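Local coordinates for putative cell surface protein (Streptococcus pyogenes, PDB 4OFQ), which probably serves as a surface adhesin of the antigen I/II family, its C-terminal region being built of beta-sandwich domains, one of which binds calcium, at residues Y66-A74 and Y151-F161; S27-P35 and N182-L191. One frame throughout, in Å; residues are numbered along the deposited sequence. Where two conformers were deposited one is given.

Interaction 1: Y66-A74 and Y151-F161; sequences YVDDYKDEA and YNLSFKLKQDF. With CA (calcium ion), chain C.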
loop_
_atom_site.group_PDB
_atom_site.type_symbol
_atom_site.label_atom_id
_atom_site.label_comp_id
_atom_site.label_asym_id
_atom_site.label_seq_id
_atom_site.Cartn_x
_atom_site.Cartn_y
_atom_site.Cartn_z
ATOM N N TYR A 66 -1.013 23.172 -11.728
ATOM C CA TYR A 66 -0.533 21.790 -11.663
ATOM C C TYR A 66 -1.655 20.950 -11.078
ATOM O O TYR A 66 -2.308 21.375 -10.131
ATOM C CB TYR A 66 0.726 21.686 -10.794
ATOM C CG TYR A 66 1.528 20.420 -11.062
ATOM C CD1 TYR A 66 2.208 20.259 -12.263
ATOM C CD2 TYR A 66 1.595 19.387 -10.124
ATOM C CE1 TYR A 66 2.939 19.101 -12.534
ATOM C CE2 TYR A 66 2.331 18.218 -10.383
ATOM C CZ TYR A 66 3.003 18.089 -11.591
ATOM O OH TYR A 66 3.744 16.955 -11.886
ATOM N N VAL A 67 -1.878 19.762 -11.634
ATOM C CA VAL A 67 -3.003 18.923 -11.217
ATOM C C VAL A 67 -2.483 17.564 -10.800
ATOM O O VAL A 67 -1.628 16.994 -11.472
ATOM C CB VAL A 67 -4.042 18.732 -12.377
ATOM C CG1 VAL A 67 -5.028 17.607 -12.070
ATOM C CG2 VAL A 67 -4.814 20.023 -12.637
ATOM N N ASP A 68 -2.979 17.046 -9.682
ATOM C CA ASP A 68 -2.701 15.668 -9.360
ATOM C C ASP A 68 -4.013 14.925 -9.398
ATOM O O ASP A 68 -4.888 15.155 -8.568
ATOM C CB ASP A 68 -2.047 15.503 -7.994
ATOM C CG ASP A 68 -1.668 14.053 -7.719
ATOM O OD1 ASP A 68 -2.586 13.218 -7.600
ATOM O OD2 ASP A 68 -0.459 13.760 -7.639
ATOM N N ASP A 69 -4.134 14.038 -10.378
ATOM C CA ASP A 69 -5.324 13.236 -10.589
ATOM C C ASP A 69 -5.076 11.843 -10.014
ATOM O O ASP A 69 -4.479 10.975 -10.665
ATOM C CB ASP A 69 -5.628 13.168 -12.097
ATOM C CG ASP A 69 -6.882 12.383 -12.420
ATOM O OD1 ASP A 69 -7.432 11.712 -11.525
ATOM O OD2 ASP A 69 -7.317 12.422 -13.595
ATOM N N TYR A 70 -5.529 11.637 -8.787
ATOM C CA TYR A 70 -5.407 10.336 -8.135
ATOM C C TYR A 70 -6.658 9.531 -8.438
ATOM O O TYR A 70 -7.727 10.109 -8.663
ATOM C CB TYR A 70 -5.243 10.503 -6.621
ATOM C CG TYR A 70 -6.392 11.252 -5.951
ATOM C CD1 TYR A 70 -6.368 12.640 -5.825
ATOM C CD2 TYR A 70 -7.492 10.572 -5.443
ATOM C CE1 TYR A 70 -7.421 13.330 -5.225
ATOM C CE2 TYR A 70 -8.544 11.251 -4.833
ATOM C CZ TYR A 70 -8.496 12.629 -4.724
ATOM O OH TYR A 70 -9.540 13.294 -4.104
ATOM N N LYS A 71 -6.534 8.203 -8.460
ATOM C CA LYS A 71 -7.711 7.351 -8.652
ATOM C C LYS A 71 -8.578 7.410 -7.396
ATOM O O LYS A 71 -8.221 6.852 -6.347
ATOM C CB LYS A 71 -7.295 5.912 -8.926
ATOM C CG LYS A 71 -8.465 4.965 -9.105
ATOM C CD LYS A 71 -7.977 3.635 -9.645
ATOM C CE LYS A 71 -9.077 2.582 -9.621
ATOM N NZ LYS A 71 -8.549 1.278 -10.151
ATOM N N ASP A 72 -9.722 8.072 -7.496
ATOM C CA ASP A 72 -10.480 8.383 -6.287
ATOM C C ASP A 72 -11.223 7.188 -5.669
ATOM O O ASP A 72 -11.703 7.276 -4.548
ATOM C CB ASP A 72 -11.382 9.623 -6.480
ATOM C CG ASP A 72 -12.541 9.389 -7.443
ATOM O OD1 ASP A 72 -13.053 8.253 -7.548
ATOM O OD2 ASP A 72 -12.959 10.374 -8.087
ATOM N N GLU A 73 -11.303 6.081 -6.400
ATOM C CA GLU A 73 -11.868 4.838 -5.863
ATOM C C GLU A 73 -10.860 4.143 -4.952
ATOM O O GLU A 73 -11.224 3.361 -4.072
ATOM C CB GLU A 73 -12.247 3.891 -7.002
ATOM C CG GLU A 73 -12.870 2.576 -6.544
ATOM C CD GLU A 73 -12.735 1.457 -7.571
ATOM O OE1 GLU A 73 -12.454 1.755 -8.754
ATOM O OE2 GLU A 73 -12.904 0.276 -7.189
ATOM N N ALA A 74 -9.587 4.443 -5.166
ATOM C CA ALA A 74 -8.500 3.730 -4.509
ATOM C C ALA A 74 -7.845 4.586 -3.433
ATOM O O ALA A 74 -7.726 4.182 -2.272
ATOM C CB ALA A 74 -7.463 3.310 -5.551
ATOM N N TYR A 151 6.869 18.512 -6.208
ATOM C CA TYR A 151 5.825 18.272 -5.219
ATOM C C TYR A 151 6.097 16.927 -4.553
ATOM O O TYR A 151 6.293 15.919 -5.228
ATOM C CB TYR A 151 4.437 18.248 -5.880
ATOM C CG TYR A 151 3.986 19.543 -6.545
ATOM C CD1 TYR A 151 4.609 20.015 -7.695
ATOM C CD2 TYR A 151 2.912 20.274 -6.037
ATOM C CE1 TYR A 151 4.193 21.202 -8.314
ATOM C CE2 TYR A 151 2.476 21.456 -6.655
ATOM C CZ TYR A 151 3.123 21.917 -7.790
ATOM O OH TYR A 151 2.714 23.096 -8.415
ATOM N N ASN A 152 6.118 16.911 -3.226
ATOM C CA ASN A 152 6.295 15.660 -2.499
ATOM C C ASN A 152 5.023 15.407 -1.697
ATOM O O ASN A 152 4.737 16.135 -0.749
ATOM C CB ASN A 152 7.509 15.775 -1.584
ATOM C CG ASN A 152 7.955 14.442 -1.048
ATOM O OD1 ASN A 152 7.217 13.772 -0.332
ATOM N ND2 ASN A 152 9.189 14.064 -1.364
ATOM N N LEU A 153 4.265 14.381 -2.092
ATOM C CA LEU A 153 2.882 14.199 -1.658
ATOM C C LEU A 153 2.682 12.795 -1.108
ATOM O O LEU A 153 3.133 11.841 -1.731
ATOM C CB LEU A 153 1.957 14.337 -2.875
ATOM C CG LEU A 153 2.126 15.594 -3.731
ATOM C CD1 LEU A 153 1.210 15.563 -4.973
ATOM C CD2 LEU A 153 1.847 16.826 -2.872
ATOM N N SER A 154 2.003 12.655 0.029
ATOM C CA SER A 154 1.708 11.312 0.555
ATOM C C SER A 154 0.206 11.078 0.680
ATOM O O SER A 154 -0.497 11.908 1.264
ATOM C CB SER A 154 2.368 11.107 1.927
ATOM O OG SER A 154 3.781 11.171 1.811
ATOM N N PHE A 155 -0.273 9.935 0.174
ATOM C CA PHE A 155 -1.684 9.553 0.290
ATOM C C PHE A 155 -1.819 8.202 1.007
ATOM O O PHE A 155 -0.929 7.337 0.908
ATOM C CB PHE A 155 -2.324 9.351 -1.090
ATOM C CG PHE A 155 -2.463 10.605 -1.924
ATOM C CD1 PHE A 155 -3.554 11.461 -1.753
ATOM C CD2 PHE A 155 -1.558 10.875 -2.942
ATOM C CE1 PHE A 155 -3.702 12.584 -2.550
ATOM C CE2 PHE A 155 -1.700 12.008 -3.747
ATOM C CZ PHE A 155 -2.778 12.850 -3.556
ATOM N N LYS A 156 -2.951 8.013 1.684
ATOM C CA LYS A 156 -3.388 6.678 2.121
ATOM C C LYS A 156 -4.484 6.142 1.181
ATOM O O LYS A 156 -5.138 6.913 0.472
ATOM C CB LYS A 156 -3.976 6.747 3.527
ATOM C CG LYS A 156 -3.151 7.554 4.512
ATOM C CD LYS A 156 -1.942 6.798 5.006
ATOM C CE LYS A 156 -1.180 7.643 6.032
ATOM N NZ LYS A 156 0.006 6.931 6.618
ATOM N N LEU A 157 -4.693 4.826 1.204
ATOM C CA LEU A 157 -5.779 4.190 0.448
ATOM C C LEU A 157 -7.111 4.244 1.219
ATOM O O LEU A 157 -7.124 4.318 2.449
ATOM C CB LEU A 157 -5.429 2.721 0.188
ATOM C CG LEU A 157 -4.139 2.453 -0.595
ATOM C CD1 LEU A 157 -3.848 0.956 -0.683
ATOM C CD2 LEU A 157 -4.262 3.063 -1.984
ATOM N N LYS A 158 -8.231 4.189 0.498
ATOM C CA LYS A 158 -9.537 4.062 1.140
ATOM C C LYS A 158 -9.644 2.679 1.766
ATOM O O LYS A 158 -9.241 1.692 1.159
ATOM C CB LYS A 158 -10.670 4.275 0.130
ATOM C CG LYS A 158 -10.776 5.724 -0.404
ATOM C CD LYS A 158 -11.998 5.878 -1.317
ATOM C CE LYS A 158 -12.307 7.354 -1.549
ATOM N NZ LYS A 158 -13.438 7.618 -2.487
ATOM N N GLN A 159 -10.169 2.583 2.981
ATOM C CA GLN A 159 -10.240 1.255 3.594
ATOM C C GLN A 159 -11.172 0.297 2.852
ATOM O O GLN A 159 -10.988 -0.917 2.918
ATOM C CB GLN A 159 -10.547 1.315 5.094
ATOM C CG GLN A 159 -11.568 2.354 5.510
ATOM C CD GLN A 159 -11.547 2.603 7.009
ATOM O OE1 GLN A 159 -10.672 3.306 7.518
ATOM N NE2 GLN A 159 -12.503 2.018 7.724
ATOM N N ASP A 160 -12.142 0.832 2.111
ATOM C CA ASP A 160 -13.082 -0.044 1.405
ATOM C C ASP A 160 -12.592 -0.485 0.018
ATOM O O ASP A 160 -13.262 -1.258 -0.675
ATOM C CB ASP A 160 -14.504 0.555 1.347
ATOM C CG ASP A 160 -14.568 1.878 0.594
ATOM O OD1 ASP A 160 -13.610 2.230 -0.128
ATOM O OD2 ASP A 160 -15.600 2.572 0.723
ATOM N N PHE A 161 -11.421 0.003 -0.380
ATOM C CA PHE A 161 -10.790 -0.447 -1.610
ATOM C C PHE A 161 -9.925 -1.661 -1.281
ATOM O O PHE A 161 -8.834 -1.533 -0.723
ATOM C CB PHE A 161 -9.960 0.675 -2.242
ATOM C CG PHE A 161 -9.335 0.300 -3.560
ATOM C CD1 PHE A 161 -10.097 0.250 -4.718
ATOM C CD2 PHE A 161 -7.986 -0.003 -3.634
ATOM C CE1 PHE A 161 -9.526 -0.094 -5.934
ATOM C CE2 PHE A 161 -7.406 -0.349 -4.839
ATOM C CZ PHE A 161 -8.183 -0.397 -5.997
HETATM CA CA CA C . -9.231 11.442 -10.035
HETATM O O HOH W 1 -10.495 9.445 -10.027
HETATM O O HOH W 2 -13.646 2.842 -2.630
#

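Interaction 2: S27-P35 and N182-L191; sequences SIDGKSVLP and NIVVNHLSEL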
loop_
_atom_site.group_PDB
_atom_site.type_symbol
_atom_site.label_atom_id
_atom_site.label_comp_id
_atom_site.label_asym_id
_atom_site.label_seq_id
_atom_site.Cartn_x
_atom_site.Cartn_y
_atom_site.Cartn_z
ATOM N N SER A 27 12.415 4.107 -6.775
ATOM C CA SER A 27 11.122 4.052 -7.468
ATOM C C SER A 27 10.444 2.689 -7.332
ATOM O O SER A 27 11.074 1.648 -7.510
ATOM C CB SER A 27 11.281 4.412 -8.948
ATOM O OG SER A 27 10.095 4.109 -9.658
ATOM N N ILE A 28 9.158 2.701 -6.989
ATOM C CA ILE A 28 8.372 1.481 -6.916
ATOM C C ILE A 28 7.152 1.548 -7.830
ATOM O O ILE A 28 6.154 0.879 -7.596
ATOM C CB ILE A 28 7.968 1.139 -5.467
ATOM C CG1 ILE A 28 7.337 2.345 -4.773
ATOM C CG2 ILE A 28 9.206 0.679 -4.675
ATOM C CD1 ILE A 28 6.758 1.998 -3.386
ATOM N N ASP A 29 7.259 2.355 -8.882
ATOM C CA ASP A 29 6.266 2.380 -9.941
ATOM C C ASP A 29 6.111 0.948 -10.452
ATOM O O ASP A 29 7.108 0.268 -10.729
ATOM C CB ASP A 29 6.740 3.295 -11.073
ATOM C CG ASP A 29 5.622 3.694 -12.034
ATOM O OD1 ASP A 29 4.480 3.192 -11.909
ATOM O OD2 ASP A 29 5.895 4.515 -12.935
ATOM N N GLY A 30 4.870 0.484 -10.547
ATOM C CA GLY A 30 4.589 -0.839 -11.071
ATOM C C GLY A 30 4.609 -1.950 -10.030
ATOM O O GLY A 30 4.370 -3.109 -10.368
ATOM N N LYS A 31 4.893 -1.611 -8.772
ATOM C CA LYS A 31 5.036 -2.633 -7.718
ATOM C C LYS A 31 3.793 -2.756 -6.849
ATOM O O LYS A 31 2.982 -1.829 -6.775
ATOM C CB LYS A 31 6.226 -2.318 -6.812
ATOM C CG LYS A 31 7.498 -2.010 -7.554
ATOM C CD LYS A 31 7.944 -3.192 -8.368
ATOM C CE LYS A 31 9.245 -2.889 -9.088
ATOM N NZ LYS A 31 10.399 -2.698 -8.163
ATOM N N SER A 32 3.651 -3.892 -6.167
ATOM C CA SER A 32 2.498 -4.081 -5.299
ATOM C C SER A 32 2.706 -3.427 -3.922
ATOM O O SER A 32 3.847 -3.265 -3.437
ATOM C CB SER A 32 2.147 -5.569 -5.158
ATOM O OG SER A 32 3.230 -6.291 -4.612
ATOM N N VAL A 33 1.593 -3.042 -3.309
ATOM C CA VAL A 33 1.595 -2.394 -2.000
ATOM C C VAL A 33 0.525 -3.063 -1.149
ATOM O O VAL A 33 -0.182 -3.947 -1.629
ATOM C CB VAL A 33 1.301 -0.879 -2.111
ATOM C CG1 VAL A 33 2.367 -0.199 -2.959
ATOM C CG2 VAL A 33 -0.117 -0.641 -2.705
ATOM N N LEU A 34 0.408 -2.636 0.108
ATOM C CA LEU A 34 -0.516 -3.231 1.073
ATOM C C LEU A 34 -1.641 -2.240 1.405
ATOM O O LEU A 34 -1.493 -1.040 1.164
ATOM C CB LEU A 34 0.263 -3.633 2.340
ATOM C CG LEU A 34 1.359 -4.672 2.077
ATOM C CD1 LEU A 34 2.212 -4.913 3.319
ATOM C CD2 LEU A 34 0.713 -5.973 1.620
ATOM N N PRO A 35 -2.778 -2.736 1.939
ATOM C CA PRO A 35 -3.929 -1.873 2.234
ATOM C C PRO A 35 -3.588 -0.646 3.107
ATOM O O PRO A 35 -4.116 0.461 2.904
ATOM C CB PRO A 35 -4.862 -2.810 2.993
ATOM C CG PRO A 35 -4.587 -4.159 2.406
ATOM C CD PRO A 35 -3.108 -4.166 2.113
ATOM N N ASN A 182 3.080 11.024 -16.937
ATOM C CA ASN A 182 2.976 9.568 -16.965
ATOM C C ASN A 182 1.992 9.031 -15.928
ATOM O O ASN A 182 1.779 9.645 -14.877
ATOM C CB ASN A 182 4.347 8.958 -16.695
ATOM C CG ASN A 182 4.922 9.416 -15.373
ATOM O OD1 ASN A 182 5.068 10.619 -15.137
ATOM N ND2 ASN A 182 5.192 8.469 -14.480
ATOM N N ILE A 183 1.407 7.871 -16.196
ATOM C CA ILE A 183 0.514 7.266 -15.204
ATOM C C ILE A 183 1.274 6.313 -14.289
ATOM O O ILE A 183 1.759 5.267 -14.728
ATOM C CB ILE A 183 -0.657 6.524 -15.885
ATOM C CG1 ILE A 183 -1.455 7.501 -16.746
ATOM C CG2 ILE A 183 -1.579 5.888 -14.859
ATOM C CD1 ILE A 183 -2.455 6.824 -17.669
ATOM N N VAL A 184 1.381 6.679 -13.013
ATOM C CA VAL A 184 2.015 5.807 -12.039
ATOM C C VAL A 184 0.995 4.757 -11.604
ATOM O O VAL A 184 -0.118 5.091 -11.195
ATOM C CB VAL A 184 2.504 6.606 -10.824
ATOM C CG1 VAL A 184 3.210 5.689 -9.817
ATOM C CG2 VAL A 184 3.435 7.733 -11.278
ATOM N N VAL A 185 1.373 3.490 -11.702
ATOM C CA VAL A 185 0.457 2.406 -11.379
ATOM C C VAL A 185 1.011 1.520 -10.274
ATOM O O VAL A 185 2.171 1.108 -10.330
ATOM C CB VAL A 185 0.203 1.512 -12.608
ATOM C CG1 VAL A 185 -0.706 0.320 -12.252
ATOM C CG2 VAL A 185 -0.364 2.337 -13.769
ATOM N N ASN A 186 0.175 1.203 -9.288
ATOM C CA ASN A 186 0.542 0.203 -8.297
ATOM C C ASN A 186 -0.595 -0.757 -8.075
ATOM O O ASN A 186 -1.753 -0.369 -8.148
ATOM C CB ASN A 186 0.923 0.874 -6.987
ATOM C CG ASN A 186 2.159 1.702 -7.132
ATOM O OD1 ASN A 186 2.096 2.900 -7.425
ATOM N ND2 ASN A 186 3.302 1.064 -6.970
ATOM N N HIS A 187 -0.258 -2.016 -7.803
ATOM C CA HIS A 187 -1.277 -3.029 -7.595
ATOM C C HIS A 187 -1.485 -3.205 -6.104
ATOM O O HIS A 187 -0.521 -3.290 -5.339
ATOM C CB HIS A 187 -0.849 -4.349 -8.251
ATOM C CG HIS A 187 -1.895 -5.420 -8.204
ATOM N ND1 HIS A 187 -1.715 -6.608 -7.527
ATOM C CD2 HIS A 187 -3.132 -5.485 -8.756
ATOM C CE1 HIS A 187 -2.796 -7.358 -7.659
ATOM N NE2 HIS A 187 -3.667 -6.703 -8.408
ATOM N N LEU A 188 -2.740 -3.219 -5.676
ATOM C CA LEU A 188 -3.042 -3.544 -4.292
ATOM C C LEU A 188 -3.224 -5.048 -4.168
ATOM O O LEU A 188 -4.143 -5.615 -4.744
ATOM C CB LEU A 188 -4.294 -2.811 -3.800
ATOM C CG LEU A 188 -4.761 -3.256 -2.412
ATOM C CD1 LEU A 188 -3.648 -3.093 -1.375
ATOM C CD2 LEU A 188 -6.000 -2.484 -1.984
ATOM N N SER A 189 -2.330 -5.694 -3.424
ATOM C CA SER A 189 -2.463 -7.113 -3.155
ATOM C C SER A 189 -3.741 -7.373 -2.371
ATOM O O SER A 189 -4.059 -6.639 -1.437
ATOM C CB SER A 189 -1.257 -7.612 -2.360
ATOM O OG SER A 189 -0.128 -7.728 -3.197
ATOM N N GLU A 190 -4.494 -8.387 -2.776
ATOM C CA GLU A 190 -5.647 -8.789 -1.992
ATOM C C GLU A 190 -5.156 -9.790 -0.967
ATOM O O GLU A 190 -4.645 -10.853 -1.321
ATOM C CB GLU A 190 -6.735 -9.405 -2.857
ATOM C CG GLU A 190 -7.974 -9.782 -2.058
ATOM C CD GLU A 190 -9.077 -10.354 -2.923
ATOM O OE1 GLU A 190 -9.010 -10.180 -4.158
ATOM O OE2 GLU A 190 -10.006 -10.980 -2.366
ATOM N N LEU A 191 -5.315 -9.432 0.304
ATOM C CA LEU A 191 -4.855 -10.247 1.418
ATOM C C LEU A 191 -5.945 -11.220 1.834
ATOM O O LEU A 191 -7.057 -10.803 2.142
ATOM C CB LEU A 191 -4.519 -9.347 2.613
ATOM C CG LEU A 191 -3.613 -8.160 2.308
ATOM C CD1 LEU A 191 -3.384 -7.325 3.563
ATOM C CD2 LEU A 191 -2.294 -8.658 1.735
HETATM O O HOH W 3 4.691 5.499 -14.912
HETATM O O HOH W 4 2.091 -6.895 -2.189
#

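Interaction 1: Y66-A74 and Y151-F161
Tyr66 and Tyr151 form an offset stack at the start of a row of side chains that fills the space between two facing strands, a worked example of how the two sheets of a beta sandwich pack. Their ring centroids lie 4.6 Å apart with planes at 15°, and the side chains run past one another in opposite directions, which leaves the Tyr151 hydroxyl beside CB of Tyr66. Each phenol finds its polar partner elsewhere, Tyr66 OH on Thr170 and Tyr151 OH on Gln45. Further along the row, Tyr70 and Phe155 meet obliquely, Tyr70 CD1 being 4.2 Å from Phe155 CE1. Between these two aromatic pairs lies the buried carboxylate of Asp68, whose main polar partner is Lys18. Asp68 OD2 is 3.6 Å from Leu153 CD1.

Beyond the strands the two chains draw together. Phe161, its CG turned anti to the backbone N (chi1 -177°), presents one face to Ala74, whose CB stands 3.7 Å from the ring centroid and almost exactly over it. The carboxylate of Glu73 comes to the edge of that ring, OE2 lying in its plane and the two planes nearly perpendicular. Lys158 then fastens the loop end twice: its backbone N gives a straight bond to Ala74 O, and its extended side chain carries NZ to Asp72 O at 2.7 Å, nearly head-on to the carbonyl. A water joins Glu73 O to Asp160 OD1. Asp69, whose CB points away from the partner, gives OD1 to a calcium ion at the end of strand 64-70, also bound by Tyr70 O, a water and the carbonyl oxygens of Val124 and Glu126. Face-to-face packing of two sheets through such a row of side chains is the beta-sandwich architecture of this adhesin domain.

Interaction 2: S27-P35 and N182-L191
Asn186 reaches across to the turn of residues 28-31 at the margin of a mixed beta sheet, where the short, weakly bonded edge strand 32-33 runs parallel to strand 177-188. Its CG is anti to the carbonyl carbon (chi1 -65°), and from there ND2 spends both hydrogens, bonding Lys31 O and Ile28 O, each at 2.9 Å and close to the amide plane. Ile28 O also closes the type II turn by accepting from Lys31 N, which arrives from the opposite face of the carbonyl, so the side chain ties the turn to the neighbouring strand. Gly30, at backbone angles suited to glycine, gives its N-H to Val185 O. Past the turn, Val33 N donates to His187 O at 2.9 Å, and Val33 O receives Ser189 N in a longer bond.

The end at Asp29 is looser and wetter. Asp29 OD1 accepts Val185 N, while a water ties Asp29 OD2 to Asn182 ND2 and Ile183 O; Asn182 ND2 also bonds Lys18 O.

The close packing lies at the far end, where Leu188 meets Pro35 about at right angles and Asn335 of strand 335-338 touches Leu34 and Pro35. Nearer this end a second water links Ser32 OG with Ser189 OG. Leu188 CD1 nestles against the proline, 3.7 Å from Pro35 CD and 3.4 Å from Pro35 N.

Overall arrangement
Interaction 1 joins strands of two different sheets through their side chains, whereas interaction 2 adds an edge strand to one of those sheets largely through backbone and amide bonds. The first is a buried contact, aromatic at its centre and polar toward its loop end; the second is partly buried, with water and exposed residues along its margin. Strands 64-70 and 177-188 belong to the same mixed sheet, and along the chain residues 66-161 are nested within the loop closed by interaction 2. The two meet where Leu157 CD1 packs on Leu188 CD1 and on the carbonyls of Leu34 and Pro35.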